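Local coordinates for neural-cadherin (Drosophila melanogaster, PDB 3UBH), which mediates calcium-dependent, preferentially homophilic adhesion between cells, this chain being a run of four extracellular cadherin repeats from its long ectodomain, at residues A[392-397]-A[412-417]. Sequence-based numbering, arbitrary orientation.
Sequences YEFIVT and VRVYTK
F394 lays one face of its ring against V412, and this pair is the packed heart of the hairpin made by strands 391-400 and 407-417 in the last cadherin domain of the chain. CB of V412 stands 3.8 Å from the centroid of the F394 ring, a CH-pi contact displaced toward the rim, while CG1 of V412 reaches CZ of F394 at 3.5 Å. The ring gets there because chi1 of 63° sets CG between the backbone N and the carbonyl carbon, which swings the ring across to the partner strand instead of straight off the sheet. At the ring's edge, CE2 of F394 meets CG2 of V414 at 3.9 Å. F369 stacks on F394 and also meets Y392 edge-to-face. Y392 lies on the same buried face, the edge of its ring bringing CE1 to 4.1 Å from CG2 of T416, and its hydroxyl is bonded to the carbonyl of L383. With an alanine at F394, V412 and V414 would probably lose the ring they pack against and F369 its stacking partner.

The opposite face is looser and turned to solvent, E393 being exposed and R413 partly so. CG of E393 lies 4.4 Å from CG of R413 in this non-hydrogen-bonded pair, but OE2 of E393 stays 6.1 Å from NH1 of R413, whose guanidinium instead makes a salt bridge with D328.

Backbone N and O of Y392 bond those of V414, and F394 those of V412, at 2.7 to 3.0 Å and fairly straight (160-168°). The chemistry thus divides: these bonds set the antiparallel register, apolar groups seal the domain core, and R413 joins 407-417 to the parallel strand 328-335 through backbone bonds to Y329 and A331, its salt bridge added.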
ATOM      1  N   TYR A 392      43.810 -11.406 -30.930  1.00 47.52           N
ATOM      2  CA  TYR A 392      43.241 -10.866 -29.709  1.00 47.04           C
ATOM      3  C   TYR A 392      42.315 -11.884 -29.067  1.00 46.15           C
ATOM      4  O   TYR A 392      41.504 -12.504 -29.750  1.00 45.14           O
ATOM      5  CB  TYR A 392      42.499  -9.568 -30.006  1.00 46.46           C
ATOM      6  CG  TYR A 392      43.403  -8.474 -30.527  1.00 47.93           C
ATOM      7  CD1 TYR A 392      43.668  -8.351 -31.892  1.00 47.02           C
ATOM      8  CD2 TYR A 392      44.006  -7.567 -29.657  1.00 49.62           C
ATOM      9  CE1 TYR A 392      44.507  -7.354 -32.377  1.00 47.43           C
ATOM     10  CE2 TYR A 392      44.851  -6.565 -30.140  1.00 51.41           C
ATOM     11  CZ  TYR A 392      45.092  -6.469 -31.506  1.00 50.21           C
ATOM     12  OH  TYR A 392      45.920  -5.470 -31.994  1.00 52.76           O
ATOM     13  N   GLU A 393      42.473 -12.073 -27.758  1.00 47.14           N
ATOM     14  CA  GLU A 393      41.601 -12.934 -26.967  1.00 47.05           C
ATOM     15  C   GLU A 393      41.064 -12.182 -25.748  1.00 47.12           C
ATOM     16  O   GLU A 393      41.832 -11.787 -24.872  1.00 49.38           O
ATOM     17  CB  GLU A 393      42.334 -14.194 -26.514  1.00 48.75           C
ATOM     18  CG  GLU A 393      41.387 -15.234 -25.971  1.00 50.69           C
ATOM     19  CD  GLU A 393      42.055 -16.303 -25.137  1.00 55.95           C
ATOM     20  OE1 GLU A 393      42.612 -15.964 -24.064  1.00 58.96           O
ATOM     21  OE2 GLU A 393      41.985 -17.487 -25.542  1.00 57.41           O
ATOM     22  N   PHE A 394      39.751 -11.994 -25.692  1.00 45.46           N
ATOM     23  CA  PHE A 394      39.133 -11.228 -24.612  1.00 45.92           C
ATOM     24  C   PHE A 394      37.716 -11.691 -24.251  1.00 44.90           C
ATOM     25  O   PHE A 394      37.144 -12.580 -24.885  1.00 43.89           O
ATOM     26  CB  PHE A 394      39.108  -9.747 -24.975  1.00 46.04           C
ATOM     27  CG  PHE A 394      38.268  -9.433 -26.186  1.00 45.53           C
ATOM     28  CD1 PHE A 394      36.910  -9.108 -26.049  1.00 45.85           C
ATOM     29  CD2 PHE A 394      38.821  -9.465 -27.459  1.00 44.08           C
ATOM     30  CE1 PHE A 394      36.136  -8.812 -27.156  1.00 44.01           C
ATOM     31  CE2 PHE A 394      38.052  -9.171 -28.568  1.00 43.64           C
ATOM     32  CZ  PHE A 394      36.705  -8.840 -28.417  1.00 44.00           C
ATOM     33  N   ILE A 395      37.143 -11.039 -23.250  1.00 45.54           N
ATOM     34  CA  ILE A 395      35.879 -11.464 -22.691  1.00 45.11           C
ATOM     35  C   ILE A 395      34.797 -10.409 -22.909  1.00 45.24           C
ATOM     36  O   ILE A 395      35.033  -9.216 -22.681  1.00 47.07           O
ATOM     37  CB  ILE A 395      36.052 -11.800 -21.192  1.00 46.44           C
ATOM     38  CG1 ILE A 395      37.084 -12.919 -21.048  1.00 46.94           C
ATOM     39  CG2 ILE A 395      34.723 -12.207 -20.569  1.00 45.42           C
ATOM     40  CD1 ILE A 395      37.353 -13.359 -19.638  1.00 49.98           C
ATOM     41  N   VAL A 396      33.636 -10.854 -23.386  1.00 44.32           N
ATOM     42  CA  VAL A 396      32.419 -10.039 -23.411  1.00 44.92           C
ATOM     43  C   VAL A 396      31.574 -10.378 -22.198  1.00 45.82           C
ATOM     44  O   VAL A 396      31.362 -11.561 -21.860  1.00 45.09           O
ATOM     45  CB  VAL A 396      31.479 -10.358 -24.586  1.00 44.33           C
ATOM     46  CG1 VAL A 396      30.993  -9.074 -25.233  1.00 45.01           C
ATOM     47  CG2 VAL A 396      32.129 -11.268 -25.572  1.00 43.19           C
ATOM     48  N   THR A 397      31.053  -9.338 -21.568  1.00 47.24           N
ATOM     49  CA  THR A 397      30.119  -9.529 -20.492  1.00 47.96           C
ATOM     50  C   THR A 397      28.787  -9.052 -21.010  1.00 48.81           C
ATOM     51  O   THR A 397      28.745  -8.067 -21.748  1.00 49.98           O
ATOM     52  CB  THR A 397      30.537  -8.725 -19.260  1.00 49.61           C
ATOM     53  OG1 THR A 397      31.883  -9.076 -18.912  1.00 48.76           O
ATOM     54  CG2 THR A 397      29.610  -9.014 -18.088  1.00 50.32           C
ATOM     55  N   VAL A 412      35.983 -14.131 -26.716  1.00 43.00           N
ATOM     56  CA  VAL A 412      36.018 -13.680 -28.113  1.00 42.13           C
ATOM     57  C   VAL A 412      37.450 -13.732 -28.647  1.00 42.40           C
ATOM     58  O   VAL A 412      38.388 -13.250 -27.988  1.00 41.96           O
ATOM     59  CB  VAL A 412      35.465 -12.260 -28.283  1.00 41.94           C
ATOM     60  CG1 VAL A 412      35.546 -11.810 -29.738  1.00 41.30           C
ATOM     61  CG2 VAL A 412      34.047 -12.212 -27.838  1.00 42.17           C
ATOM     62  N   ARG A 413      37.603 -14.327 -29.833  1.00 42.53           N
ATOM     63  CA  ARG A 413      38.898 -14.427 -30.496  1.00 43.40           C
ATOM     64  C   ARG A 413      38.830 -13.631 -31.780  1.00 43.52           C
ATOM     65  O   ARG A 413      37.905 -13.806 -32.591  1.00 44.57           O
ATOM     66  CB  ARG A 413      39.266 -15.889 -30.802  1.00 44.55           C
ATOM     67  CG  ARG A 413      39.415 -16.804 -29.572  1.00 45.69           C
ATOM     68  CD  ARG A 413      39.883 -18.235 -29.903  1.00 48.05           C
ATOM     69  NE  ARG A 413      38.950 -19.025 -30.716  1.00 49.12           N
ATOM     70  CZ  ARG A 413      37.829 -19.601 -30.277  1.00 51.22           C
ATOM     71  NH1 ARG A 413      37.443 -19.489 -29.011  1.00 52.26           N
ATOM     72  NH2 ARG A 413      37.066 -20.287 -31.120  1.00 52.23           N
ATOM     73  N   VAL A 414      39.792 -12.740 -31.974  1.00 43.38           N
ATOM     74  CA  VAL A 414      39.888 -12.033 -33.240  1.00 43.36           C
ATOM     75  C   VAL A 414      41.240 -12.365 -33.870  1.00 43.74           C
ATOM     76  O   VAL A 414      42.275 -11.993 -33.327  1.00 44.18           O
ATOM     77  CB  VAL A 414      39.725 -10.499 -33.059  1.00 43.79           C
ATOM     78  CG1 VAL A 414      39.838  -9.773 -34.393  1.00 43.98           C
ATOM     79  CG2 VAL A 414      38.401 -10.153 -32.374  1.00 43.81           C
ATOM     80  N   TYR A 415      41.234 -13.086 -34.992  1.00 43.99           N
ATOM     81  CA  TYR A 415      42.469 -13.354 -35.732  1.00 44.53           C
ATOM     82  C   TYR A 415      42.679 -12.296 -36.816  1.00 44.61           C
ATOM     83  O   TYR A 415      41.830 -12.091 -37.680  1.00 45.32           O
ATOM     84  CB  TYR A 415      42.458 -14.749 -36.361  1.00 45.64           C
ATOM     85  CG  TYR A 415      42.470 -15.927 -35.398  1.00 46.93           C
ATOM     86  CD1 TYR A 415      43.642 -16.654 -35.165  1.00 48.04           C
ATOM     87  CD2 TYR A 415      41.300 -16.346 -34.750  1.00 47.24           C
ATOM     88  CE1 TYR A 415      43.652 -17.758 -34.298  1.00 49.57           C
ATOM     89  CE2 TYR A 415      41.300 -17.449 -33.880  1.00 48.11           C
ATOM     90  CZ  TYR A 415      42.476 -18.150 -33.665  1.00 49.31           C
ATOM     91  OH  TYR A 415      42.474 -19.232 -32.812  1.00 51.11           O
ATOM     92  N   THR A 416      43.814 -11.621 -36.774  1.00 44.44           N
ATOM     93  CA  THR A 416      44.086 -10.581 -37.746  1.00 44.76           C
ATOM     94  C   THR A 416      45.129 -11.019 -38.774  1.00 45.17           C
ATOM     95  O   THR A 416      45.789 -12.045 -38.618  1.00 45.06           O
ATOM     96  CB  THR A 416      44.613  -9.324 -37.057  1.00 45.36           C
ATOM     97  OG1 THR A 416      45.770  -9.676 -36.286  1.00 46.68           O
ATOM     98  CG2 THR A 416      43.559  -8.710 -36.143  1.00 44.59           C
ATOM     99  N   LYS A 417      45.282 -10.217 -39.818  1.00 45.54           N
ATOM    100  CA  LYS A 417      46.343 -10.426 -40.790  1.00 46.31           C
ATOM    101  C   LYS A 417      46.708  -9.117 -41.482  1.00 46.60           C
ATOM    102  O   LYS A 417      45.966  -8.144 -41.394  1.00 46.75           O
ATOM    103  CB  LYS A 417      45.929 -11.484 -41.829  1.00 47.52           C
ATOM    104  CG  LYS A 417      44.594 -11.210 -42.548  1.00 49.36           C
ATOM    105  CD  LYS A 417      44.672 -11.629 -44.022  1.00 52.92           C
ATOM    106  CE  LYS A 417      43.478 -11.119 -44.811  1.00 54.66           C
ATOM    107  NZ  LYS A 417      43.665 -11.256 -46.274  1.00 55.80           N
TER